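Local coordinates for protein A-adding tRNA nucleotidyltransferase (Aquifex aeolicus, PDB 4WBY) that adds the terminal adenosine to tRNAs ending in CC, using ATP and magnesium, to complete the 3' CCA end, at residues 214-223 with 271-279; 150-160 with 178-189. All coordinates share one frame; numbering follows the deposited sequence. Where two conformers were deposited one is given.

Contact 1: 214-223 with 271-279; sequences LREDRFLEIL and GWLYLLILI
Leu214 and Trp272 open this contact in the all-helical region of the nucleotidyltransferase portion of the enzyme, where Leu214, at the end of helix 203-214, and helix 219-228 both pack on helix 271-278; segments 219-223 and 271-278 are inclined at 32°. Both methyls of Leu214 lie over one face of the indole: CD1 rests near the pyrrole side, 3.7 Å from Trp272 NE1, while CD2 sits 3.6 Å from the centroid of the six-membered ring, almost on its normal, as a CH-pi contact. Leu214 reaches this face with CG tucked between its own N and C (chi1 75°). The next layer is aromatic. Phe219 turns its edge toward the face of Tyr274 in an offset edge-to-face pair, planes at 86°. Leu214 CA covers the centre of one face of the Phe219 ring, and Leu223 CD1 covers the opposite face near the rim. Further along, Leu223 and Leu278 meet tip to tip, CD2 to CD1 at 3.5 Å. Arg253 of helix 243-262 touches both Leu220 and Tyr274. The backbones come closest at Gly271, whose CA-H points at Leu214 O from 3.3 Å; one water donates to Leu214 O and accepts from Gly271 N at 2.9 Å.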
loop_
_atom_site.group_PDB
_atom_site.type_symbol
_atom_site.label_atom_id
_atom_site.label_comp_id
_atom_site.label_asym_id
_atom_site.label_seq_id
_atom_site.Cartn_x
_atom_site.Cartn_y
_atom_site.Cartn_z
ATOM N N LEU A 214 1.120 4.072 0.817
ATOM C CA LEU A 214 1.516 4.068 2.225
ATOM C C LEU A 214 1.472 2.644 2.811
ATOM O O LEU A 214 2.070 2.387 3.850
ATOM C CB LEU A 214 0.662 5.049 3.041
ATOM C CG LEU A 214 -0.784 4.805 3.469
ATOM C CD1 LEU A 214 -0.896 3.876 4.688
ATOM C CD2 LEU A 214 -1.445 6.151 3.772
ATOM N N ARG A 215 0.808 1.717 2.118
ATOM C CA ARG A 215 0.800 0.307 2.516
ATOM C C ARG A 215 2.093 -0.430 2.135
ATOM O O ARG A 215 2.360 -1.524 2.635
ATOM C CB ARG A 215 -0.406 -0.403 1.879
ATOM C CG ARG A 215 -1.756 0.136 2.358
ATOM C CD ARG A 215 -2.908 -0.111 1.374
ATOM N NE ARG A 215 -3.097 -1.516 1.033
ATOM C CZ ARG A 215 -4.193 -2.008 0.456
ATOM N NH1 ARG A 215 -5.215 -1.214 0.165
ATOM N NH2 ARG A 215 -4.274 -3.302 0.179
ATOM N N GLU A 216 2.895 0.168 1.256
ATOM C CA GLU A 216 4.076 -0.518 0.711
ATOM C C GLU A 216 5.227 -0.627 1.716
ATOM O O GLU A 216 5.521 0.328 2.438
ATOM C CB GLU A 216 4.587 0.210 -0.536
ATOM C CG GLU A 216 3.602 0.280 -1.698
ATOM C CD GLU A 216 3.550 -0.976 -2.528
ATOM O OE1 GLU A 216 4.553 -1.715 -2.564
ATOM O OE2 GLU A 216 2.500 -1.213 -3.161
ATOM N N ASP A 217 5.903 -1.772 1.729
ATOM C CA ASP A 217 7.111 -1.925 2.545
ATOM C C ASP A 217 8.142 -0.843 2.214
ATOM O O ASP A 217 8.848 -0.345 3.101
ATOM C CB ASP A 217 7.737 -3.305 2.339
ATOM C CG ASP A 217 6.968 -4.412 3.030
ATOM O OD1 ASP A 217 6.148 -4.119 3.927
ATOM O OD2 ASP A 217 7.206 -5.588 2.682
ATOM N N ARG A 218 8.218 -0.478 0.937
ATOM C CA ARG A 218 9.181 0.515 0.481
ATOM C C ARG A 218 8.556 1.910 0.338
ATOM O O ARG A 218 8.924 2.675 -0.549
ATOM C CB ARG A 218 9.790 0.077 -0.861
ATOM C CG ARG A 218 10.537 -1.246 -0.814
ATOM C CD ARG A 218 11.969 -1.092 -0.329
ATOM N NE ARG A 218 12.053 -0.761 1.090
ATOM C CZ ARG A 218 11.906 -1.640 2.076
ATOM N NH1 ARG A 218 11.654 -2.913 1.801
ATOM N NH2 ARG A 218 12.002 -1.245 3.338
ATOM N N PHE A 219 7.611 2.247 1.211
ATOM C CA PHE A 219 6.990 3.572 1.164
ATOM C C PHE A 219 8.026 4.708 1.226
ATOM O O PHE A 219 7.873 5.702 0.531
ATOM C CB PHE A 219 5.960 3.710 2.296
ATOM C CG PHE A 219 5.120 4.969 2.237
ATOM C CD1 PHE A 219 4.670 5.486 1.025
ATOM C CD2 PHE A 219 4.729 5.597 3.412
ATOM C CE1 PHE A 219 3.873 6.636 0.992
ATOM C CE2 PHE A 219 3.933 6.747 3.391
ATOM C CZ PHE A 219 3.502 7.269 2.182
ATOM N N LEU A 220 9.067 4.575 2.046
ATOM C CA LEU A 220 10.071 5.638 2.121
ATOM C C LEU A 220 10.757 5.850 0.764
ATOM O O LEU A 220 10.959 6.986 0.342
ATOM C CB LEU A 220 11.118 5.348 3.206
ATOM C CG LEU A 220 12.166 6.457 3.387
ATOM C CD1 LEU A 220 11.509 7.837 3.530
ATOM C CD2 LEU A 220 13.063 6.169 4.581
ATOM N N GLU A 221 11.088 4.762 0.071
ATOM C CA GLU A 221 11.684 4.891 -1.256
ATOM C C GLU A 221 10.709 5.549 -2.227
ATOM O O GLU A 221 11.108 6.337 -3.095
ATOM C CB GLU A 221 12.114 3.527 -1.797
ATOM C CG GLU A 221 13.401 2.986 -1.179
ATOM C CD GLU A 221 13.215 2.262 0.144
ATOM O OE1 GLU A 221 12.079 2.204 0.662
ATOM O OE2 GLU A 221 14.234 1.750 0.667
ATOM N N ILE A 222 9.431 5.218 -2.091
ATOM C CA ILE A 222 8.418 5.824 -2.940
ATOM C C ILE A 222 8.313 7.323 -2.635
ATOM O O ILE A 222 8.215 8.141 -3.555
ATOM C CB ILE A 222 7.061 5.126 -2.766
ATOM C CG1 ILE A 222 7.158 3.666 -3.242
ATOM C CG2 ILE A 222 5.958 5.855 -3.528
ATOM C CD1 ILE A 222 5.976 2.793 -2.824
ATOM N N LEU A 223 8.352 7.687 -1.353
ATOM C CA LEU A 223 8.345 9.095 -0.971
ATOM C C LEU A 223 9.550 9.849 -1.538
ATOM O O LEU A 223 9.426 11.010 -1.919
ATOM C CB LEU A 223 8.308 9.259 0.554
ATOM C CG LEU A 223 6.963 8.885 1.186
ATOM C CD1 LEU A 223 7.045 8.943 2.712
ATOM C CD2 LEU A 223 5.835 9.769 0.665
ATOM N N GLY A 271 2.846 2.944 7.793
ATOM C CA GLY A 271 2.849 3.902 6.701
ATOM C C GLY A 271 2.220 5.233 7.074
ATOM O O GLY A 271 2.676 6.292 6.625
ATOM N N TRP A 272 1.185 5.188 7.909
ATOM C CA TRP A 272 0.523 6.414 8.336
ATOM C C TRP A 272 1.450 7.317 9.149
ATOM O O TRP A 272 1.298 8.535 9.127
ATOM C CB TRP A 272 -0.726 6.095 9.162
ATOM C CG TRP A 272 -1.821 5.470 8.369
ATOM C CD1 TRP A 272 -2.176 4.156 8.361
ATOM C CD2 TRP A 272 -2.704 6.133 7.452
ATOM N NE1 TRP A 272 -3.232 3.958 7.509
ATOM C CE2 TRP A 272 -3.576 5.156 6.936
ATOM C CE3 TRP A 272 -2.846 7.460 7.028
ATOM C CZ2 TRP A 272 -4.574 5.457 6.006
ATOM C CZ3 TRP A 272 -3.840 7.762 6.107
ATOM C CH2 TRP A 272 -4.696 6.764 5.608
ATOM N N LEU A 273 2.412 6.726 9.855
ATOM C CA LEU A 273 3.376 7.523 10.614
ATOM C C LEU A 273 4.261 8.370 9.705
ATOM O O LEU A 273 4.582 9.508 10.033
ATOM C CB LEU A 273 4.258 6.629 11.483
ATOM C CG LEU A 273 3.566 5.801 12.560
ATOM C CD1 LEU A 273 4.603 5.040 13.378
ATOM C CD2 LEU A 273 2.733 6.691 13.452
ATOM N N TYR A 274 4.674 7.808 8.575
ATOM C CA TYR A 274 5.423 8.579 7.597
ATOM C C TYR A 274 4.584 9.742 7.108
ATOM O O TYR A 274 5.079 10.855 6.964
ATOM C CB TYR A 274 5.837 7.717 6.407
ATOM C CG TYR A 274 6.901 6.691 6.707
ATOM C CD1 TYR A 274 8.250 7.024 6.654
ATOM C CD2 TYR A 274 6.559 5.385 7.027
ATOM C CE1 TYR A 274 9.225 6.082 6.916
ATOM C CE2 TYR A 274 7.524 4.439 7.290
ATOM C CZ TYR A 274 8.854 4.790 7.232
ATOM O OH TYR A 274 9.813 3.845 7.492
ATOM N N LEU A 275 3.309 9.470 6.845
ATOM C CA LEU A 275 2.403 10.507 6.376
ATOM C C LEU A 275 2.263 11.633 7.407
ATOM O O LEU A 275 2.276 12.811 7.052
ATOM C CB LEU A 275 1.039 9.909 6.052
ATOM C CG LEU A 275 0.128 10.838 5.261
ATOM C CD1 LEU A 275 0.634 10.974 3.830
ATOM C CD2 LEU A 275 -1.292 10.304 5.294
ATOM N N LEU A 276 2.125 11.265 8.675
ATOM C CA LEU A 276 2.029 12.268 9.735
ATOM C C LEU A 276 3.264 13.157 9.795
ATOM O O LEU A 276 3.148 14.369 9.963
ATOM C CB LEU A 276 1.825 11.610 11.101
ATOM C CG LEU A 276 0.481 10.905 11.286
ATOM C CD1 LEU A 276 0.364 10.338 12.693
ATOM C CD2 LEU A 276 -0.677 11.854 11.004
ATOM N N ILE A 277 4.449 12.562 9.668
ATOM C CA ILE A 277 5.679 13.353 9.622
ATOM C C ILE A 277 5.692 14.259 8.382
ATOM O O ILE A 277 6.046 15.439 8.474
ATOM C CB ILE A 277 6.937 12.452 9.635
ATOM C CG1 ILE A 277 7.065 11.714 10.975
ATOM C CG2 ILE A 277 8.194 13.261 9.352
ATOM C CD1 ILE A 277 7.002 12.626 12.197
ATOM N N LEU A 278 5.292 13.714 7.233
ATOM C CA LEU A 278 5.222 14.486 5.989
ATOM C C LEU A 278 4.378 15.751 6.084
ATOM O O LEU A 278 4.738 16.786 5.534
ATOM C CB LEU A 278 4.649 13.623 4.867
ATOM C CG LEU A 278 5.546 12.906 3.881
ATOM C CD1 LEU A 278 4.633 12.189 2.921
ATOM C CD2 LEU A 278 6.456 13.881 3.156
ATOM N N ILE A 279 3.250 15.666 6.786
ATOM C CA ILE A 279 2.314 16.783 6.832
ATOM C C ILE A 279 2.432 17.568 8.132
ATOM O O ILE A 279 1.577 18.390 8.449
ATOM C CB ILE A 279 0.855 16.305 6.646
ATOM C CG1 ILE A 279 0.424 15.403 7.810
ATOM C CG2 ILE A 279 0.698 15.598 5.289
ATOM C CD1 ILE A 279 -1.062 15.115 7.860
HETATM O O HOH W 1 1.458 0.858 6.386
#

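Contact 2: 150-160 with 178-189. With GOL (glycerol), chain G.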
loop_
_atom_site.group_PDB
_atom_site.type_symbol
_atom_site.label_atom_id
_atom_site.label_comp_id
_atom_site.label_asym_id
_atom_site.label_seq_id
_atom_site.Cartn_x
_atom_site.Cartn_y
_atom_site.Cartn_z
ATOM N N LYS A 150 14.881 -3.836 -15.342
ATOM C CA LYS A 150 14.391 -3.114 -14.157
ATOM C C LYS A 150 13.874 -1.722 -14.522
ATOM O O LYS A 150 14.272 -0.700 -13.940
ATOM C CB LYS A 150 15.487 -3.027 -13.096
ATOM C CG LYS A 150 15.948 -4.395 -12.623
ATOM C CD LYS A 150 17.027 -4.231 -11.574
ATOM C CE LYS A 150 17.360 -5.535 -10.908
ATOM N NZ LYS A 150 18.337 -5.377 -9.789
ATOM N N VAL A 151 12.939 -1.705 -15.467
ATOM C CA VAL A 151 12.422 -0.472 -16.036
ATOM C C VAL A 151 10.902 -0.367 -15.923
ATOM O O VAL A 151 10.172 -1.304 -16.265
ATOM C CB VAL A 151 12.825 -0.356 -17.535
ATOM C CG1 VAL A 151 12.042 0.752 -18.223
ATOM C CG2 VAL A 151 14.337 -0.128 -17.654
ATOM N N ILE A 152 10.439 0.784 -15.438
ATOM C CA ILE A 152 9.030 1.173 -15.512
ATOM C C ILE A 152 8.813 1.996 -16.787
ATOM O O ILE A 152 9.387 3.073 -16.950
ATOM C CB ILE A 152 8.590 1.988 -14.274
ATOM C CG1 ILE A 152 8.796 1.178 -12.985
ATOM C CG2 ILE A 152 7.142 2.442 -14.403
ATOM C CD1 ILE A 152 8.029 -0.139 -12.918
ATOM N N ARG A 153 7.970 1.486 -17.676
ATOM C CA ARG A 153 7.749 2.066 -18.993
ATOM C C ARG A 153 6.265 2.095 -19.310
ATOM O O ARG A 153 5.593 1.064 -19.196
ATOM C CB ARG A 153 8.478 1.237 -20.060
ATOM C CG ARG A 153 8.479 1.867 -21.432
ATOM C CD ARG A 153 8.955 0.905 -22.503
ATOM N NE ARG A 153 10.245 0.312 -22.161
ATOM C CZ ARG A 153 11.426 0.868 -22.398
ATOM N NH1 ARG A 153 11.507 2.052 -23.005
ATOM N NH2 ARG A 153 12.529 0.230 -22.023
ATOM N N VAL A 154 5.744 3.253 -19.720
ATOM C CA VAL A 154 4.350 3.310 -20.160
ATOM C C VAL A 154 4.159 2.596 -21.510
ATOM O O VAL A 154 5.117 2.363 -22.256
ATOM C CB VAL A 154 3.834 4.770 -20.262
ATOM C CG1 VAL A 154 3.758 5.405 -18.871
ATOM C CG2 VAL A 154 4.685 5.595 -21.234
ATOM N N LEU A 155 2.910 2.266 -21.817
ATOM C CA LEU A 155 2.573 1.515 -23.029
ATOM C C LEU A 155 2.465 2.380 -24.278
ATOM O O LEU A 155 2.555 1.871 -25.404
ATOM C CB LEU A 155 1.256 0.756 -22.826
ATOM C CG LEU A 155 1.140 -0.111 -21.566
ATOM C CD1 LEU A 155 -0.087 -1.000 -21.633
ATOM C CD2 LEU A 155 2.370 -0.949 -21.360
ATOM N N HIS A 156 2.230 3.671 -24.068
ATOM C CA HIS A 156 2.068 4.631 -25.151
ATOM C C HIS A 156 2.426 6.003 -24.606
ATOM O O HIS A 156 2.233 6.261 -23.418
ATOM C CB HIS A 156 0.610 4.616 -25.641
ATOM C CG HIS A 156 0.327 5.554 -26.778
ATOM N ND1 HIS A 156 0.252 6.923 -26.622
ATOM C CD2 HIS A 156 0.095 5.313 -28.089
ATOM C CE1 HIS A 156 -0.006 7.483 -27.791
ATOM N NE2 HIS A 156 -0.102 6.527 -28.699
ATOM N N PRO A 157 2.966 6.884 -25.457
ATOM C CA PRO A 157 3.485 8.152 -24.933
ATOM C C PRO A 157 2.454 9.101 -24.332
ATOM O O PRO A 157 2.869 9.975 -23.584
ATOM C CB PRO A 157 4.150 8.802 -26.161
ATOM C CG PRO A 157 3.662 8.028 -27.331
ATOM C CD PRO A 157 3.380 6.648 -26.849
ATOM N N VAL A 158 1.160 8.966 -24.617
ATOM C CA VAL A 158 0.231 9.914 -23.991
ATOM C C VAL A 158 -0.337 9.377 -22.668
ATOM O O VAL A 158 -1.259 9.958 -22.099
ATOM C CB VAL A 158 -0.929 10.321 -24.936
ATOM C CG1 VAL A 158 -0.382 10.903 -26.248
ATOM C CG2 VAL A 158 -1.901 9.182 -25.173
ATOM N N SER A 159 0.258 8.301 -22.151
ATOM C CA SER A 159 -0.269 7.621 -20.967
ATOM C C SER A 159 -0.525 8.522 -19.746
ATOM O O SER A 159 -1.556 8.389 -19.076
ATOM C CB SER A 159 0.688 6.495 -20.576
ATOM O OG SER A 159 0.182 5.747 -19.487
ATOM N N PHE A 160 0.401 9.427 -19.439
ATOM C CA PHE A 160 0.225 10.277 -18.265
ATOM C C PHE A 160 -0.763 11.424 -18.521
ATOM O O PHE A 160 -1.339 11.952 -17.582
ATOM C CB PHE A 160 1.561 10.856 -17.793
ATOM C CG PHE A 160 2.553 9.820 -17.332
ATOM C CD1 PHE A 160 2.236 8.936 -16.306
ATOM C CD2 PHE A 160 3.812 9.752 -17.904
ATOM C CE1 PHE A 160 3.161 7.977 -15.874
ATOM C CE2 PHE A 160 4.734 8.806 -17.486
ATOM C CZ PHE A 160 4.413 7.917 -16.456
ATOM N N ASN A 178 12.472 -1.342 -6.845
ATOM C CA ASN A 178 13.789 -0.741 -7.098
ATOM C C ASN A 178 14.075 -0.735 -8.597
ATOM O O ASN A 178 15.152 -1.146 -9.052
ATOM C CB ASN A 178 14.903 -1.469 -6.332
ATOM C CG ASN A 178 16.205 -0.686 -6.307
ATOM O OD1 ASN A 178 16.209 0.538 -6.435
ATOM N ND2 ASN A 178 17.319 -1.396 -6.168
ATOM N N PHE A 179 13.083 -0.274 -9.356
ATOM C CA PHE A 179 13.210 -0.083 -10.800
ATOM C C PHE A 179 13.392 1.409 -11.089
ATOM O O PHE A 179 13.055 2.263 -10.259
ATOM C CB PHE A 179 11.973 -0.579 -11.567
ATOM C CG PHE A 179 11.891 -2.081 -11.773
ATOM C CD1 PHE A 179 12.649 -2.975 -11.031
ATOM C CD2 PHE A 179 11.034 -2.589 -12.749
ATOM C CE1 PHE A 179 12.534 -4.358 -11.252
ATOM C CE2 PHE A 179 10.922 -3.960 -12.985
ATOM C CZ PHE A 179 11.672 -4.844 -12.226
ATOM N N LYS A 180 13.872 1.712 -12.292
ATOM C CA LYS A 180 13.963 3.083 -12.769
ATOM C C LYS A 180 12.912 3.342 -13.838
ATOM O O LYS A 180 12.488 2.424 -14.527
ATOM C CB LYS A 180 15.356 3.358 -13.330
ATOM C CG LYS A 180 16.455 3.347 -12.272
ATOM C CD LYS A 180 17.799 3.762 -12.850
ATOM C CE LYS A 180 17.752 5.177 -13.419
ATOM N NZ LYS A 180 17.317 6.180 -12.403
ATOM N N LEU A 181 12.488 4.592 -13.980
ATOM C CA LEU A 181 11.693 4.970 -15.140
ATOM C C LEU A 181 12.526 4.863 -16.413
ATOM O O LEU A 181 13.719 5.192 -16.412
ATOM C CB LEU A 181 11.157 6.397 -14.991
ATOM C CG LEU A 181 10.356 6.708 -13.728
ATOM C CD1 LEU A 181 10.001 8.184 -13.718
ATOM C CD2 LEU A 181 9.124 5.838 -13.704
ATOM N N SER A 182 11.903 4.432 -17.507
ATOM C CA SER A 182 12.583 4.501 -18.800
ATOM C C SER A 182 12.891 5.969 -19.103
ATOM O O SER A 182 12.243 6.866 -18.567
ATOM C CB SER A 182 11.742 3.868 -19.923
ATOM O OG SER A 182 11.002 4.823 -20.665
ATOM N N ARG A 183 13.874 6.215 -19.961
ATOM C CA ARG A 183 14.257 7.587 -20.267
ATOM C C ARG A 183 13.083 8.400 -20.801
ATOM O O ARG A 183 12.830 9.509 -20.323
ATOM C CB ARG A 183 15.419 7.601 -21.259
ATOM C CG ARG A 183 16.685 7.006 -20.679
ATOM C CD ARG A 183 17.787 6.901 -21.725
ATOM N NE ARG A 183 18.812 5.938 -21.333
ATOM C CZ ARG A 183 18.891 4.700 -21.811
ATOM N NH1 ARG A 183 18.009 4.279 -22.708
ATOM N NH2 ARG A 183 19.855 3.886 -21.401
ATOM N N SER A 184 12.343 7.856 -21.766
ATOM C CA SER A 184 11.211 8.610 -22.302
ATOM C C SER A 184 10.064 8.681 -21.295
ATOM O O SER A 184 9.395 9.705 -21.197
ATOM C CB SER A 184 10.714 8.015 -23.619
ATOM O OG SER A 184 10.287 6.681 -23.455
ATOM N N THR A 185 9.833 7.604 -20.554
ATOM C CA THR A 185 8.783 7.619 -19.533
ATOM C C THR A 185 9.064 8.703 -18.487
ATOM O O THR A 185 8.146 9.407 -18.053
ATOM C CB THR A 185 8.639 6.237 -18.868
ATOM O OG1 THR A 185 8.117 5.319 -19.836
ATOM C CG2 THR A 185 7.685 6.272 -17.670
ATOM N N GLU A 186 10.328 8.847 -18.095
ATOM C CA GLU A 186 10.699 9.911 -17.164
ATOM C C GLU A 186 10.413 11.300 -17.745
ATOM O O GLU A 186 9.894 12.175 -17.046
ATOM C CB GLU A 186 12.175 9.812 -16.774
ATOM C CG GLU A 186 12.561 10.833 -15.695
ATOM C CD GLU A 186 14.023 10.791 -15.326
ATOM O OE1 GLU A 186 14.863 10.675 -16.240
ATOM O OE2 GLU A 186 14.335 10.884 -14.120
ATOM N N LYS A 187 10.758 11.510 -19.011
ATOM C CA LYS A 187 10.472 12.793 -19.655
ATOM C C LYS A 187 8.980 13.067 -19.642
ATOM O O LYS A 187 8.539 14.187 -19.367
ATOM C CB LYS A 187 10.979 12.819 -21.096
ATOM C CG LYS A 187 12.468 12.829 -21.236
ATOM C CD LYS A 187 12.863 12.836 -22.701
ATOM C CE LYS A 187 14.362 12.630 -22.838
ATOM N NZ LYS A 187 14.780 12.519 -24.260
ATOM N N LEU A 188 8.202 12.043 -19.976
ATOM C CA LEU A 188 6.753 12.201 -20.039
ATOM C C LEU A 188 6.176 12.512 -18.667
ATOM O O LEU A 188 5.263 13.322 -18.543
ATOM C CB LEU A 188 6.105 10.940 -20.609
ATOM C CG LEU A 188 6.418 10.676 -22.082
ATOM C CD1 LEU A 188 6.034 9.247 -22.457
ATOM C CD2 LEU A 188 5.696 11.688 -22.963
ATOM N N LEU A 189 6.702 11.858 -17.636
ATOM C CA LEU A 189 6.205 12.069 -16.284
ATOM C C LEU A 189 6.514 13.492 -15.827
ATOM O O LEU A 189 5.642 14.187 -15.307
ATOM C CB LEU A 189 6.800 11.032 -15.327
ATOM C CG LEU A 189 6.259 11.008 -13.891
ATOM C CD1 LEU A 189 6.303 9.580 -13.314
ATOM C CD2 LEU A 189 7.023 11.968 -12.986
HETATM C C1 GOL G . 14.948 3.962 -21.741
HETATM O O1 GOL G . 15.225 2.588 -21.895
HETATM C C2 GOL G . 14.373 4.360 -23.095
HETATM O O2 GOL G . 14.113 3.144 -23.747
HETATM C C3 GOL G . 13.048 5.103 -23.009
HETATM O O3 GOL G . 12.579 5.157 -24.339
#
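Lys150 O takes the N-H of Lys180 at 2.9 Å, and Phe179, just before that donor, turns one ring face to the Lys150 backbone, a CH-pi contact with Lys150 CA 3.4 Å from the ring centroid and only 4° off the normal. Next, Ile152 N donates to Lys180 O, and Ile152 O in turn accepts from Ser182 N, so Ile152 has both its backbone N-H and its carbonyl bonded to the other segment. These three bonds make a two-stranded parallel sheet, 151-152 beside 180-181; the chain crosses from one strand to the other through helices 159-162 and 165-177, a beta-alpha-beta crossover, and Ile152 touches Phe173 of the latter. Where the second strand ends, Ser182 becomes the N-cap of helix 183-194: its OG accepts from Thr185 N at 3.0 Å. The Thr185 side chain works across the contact: its OG1, beside its own backbone N (chi1 -68°), accepts the N-H of Val154 at 3.1 Å, and CG2 turns toward Phe160 CZ. The Phe160 ring has Leu188 CB at its edge, and Ile167, one of the ATP-binding residues, also touches it. Arg153 lays one face of its guanidinium over Ser182 CB; its NE is held in a salt bridge by Asp146. A glycerol molecule, most likely picked up during crystallisation, bonds through O3 to Ser184 OG. Glycerol O2 lies at the guanidinium edge, accepting from Arg153 NH1 at 2.9 Å, nearly straight (172°).

The two contacts follow one another along the chain, contact 2 lying wholly earlier in the sequence than contact 1, with centres about 23 Å apart and nearest atoms about 6 Å. They share no helix or strand. Contact 1 is buried, its centre about 9 Å from that of the chain, and joins helices through leucines and aromatic rings, without a direct hydrogen bond between its segments. Contact 2, about 21 Å from that centre, is only partly buried; there backbone bonds and a threonine hydroxyl do much of the joining, with apolar packing around Ile152 and Phe160. Both border helix 165-177 with its ATP-binding residues: beside contact 1, Glu216, which does not itself touch 271-279, forms a salt bridge with Arg176.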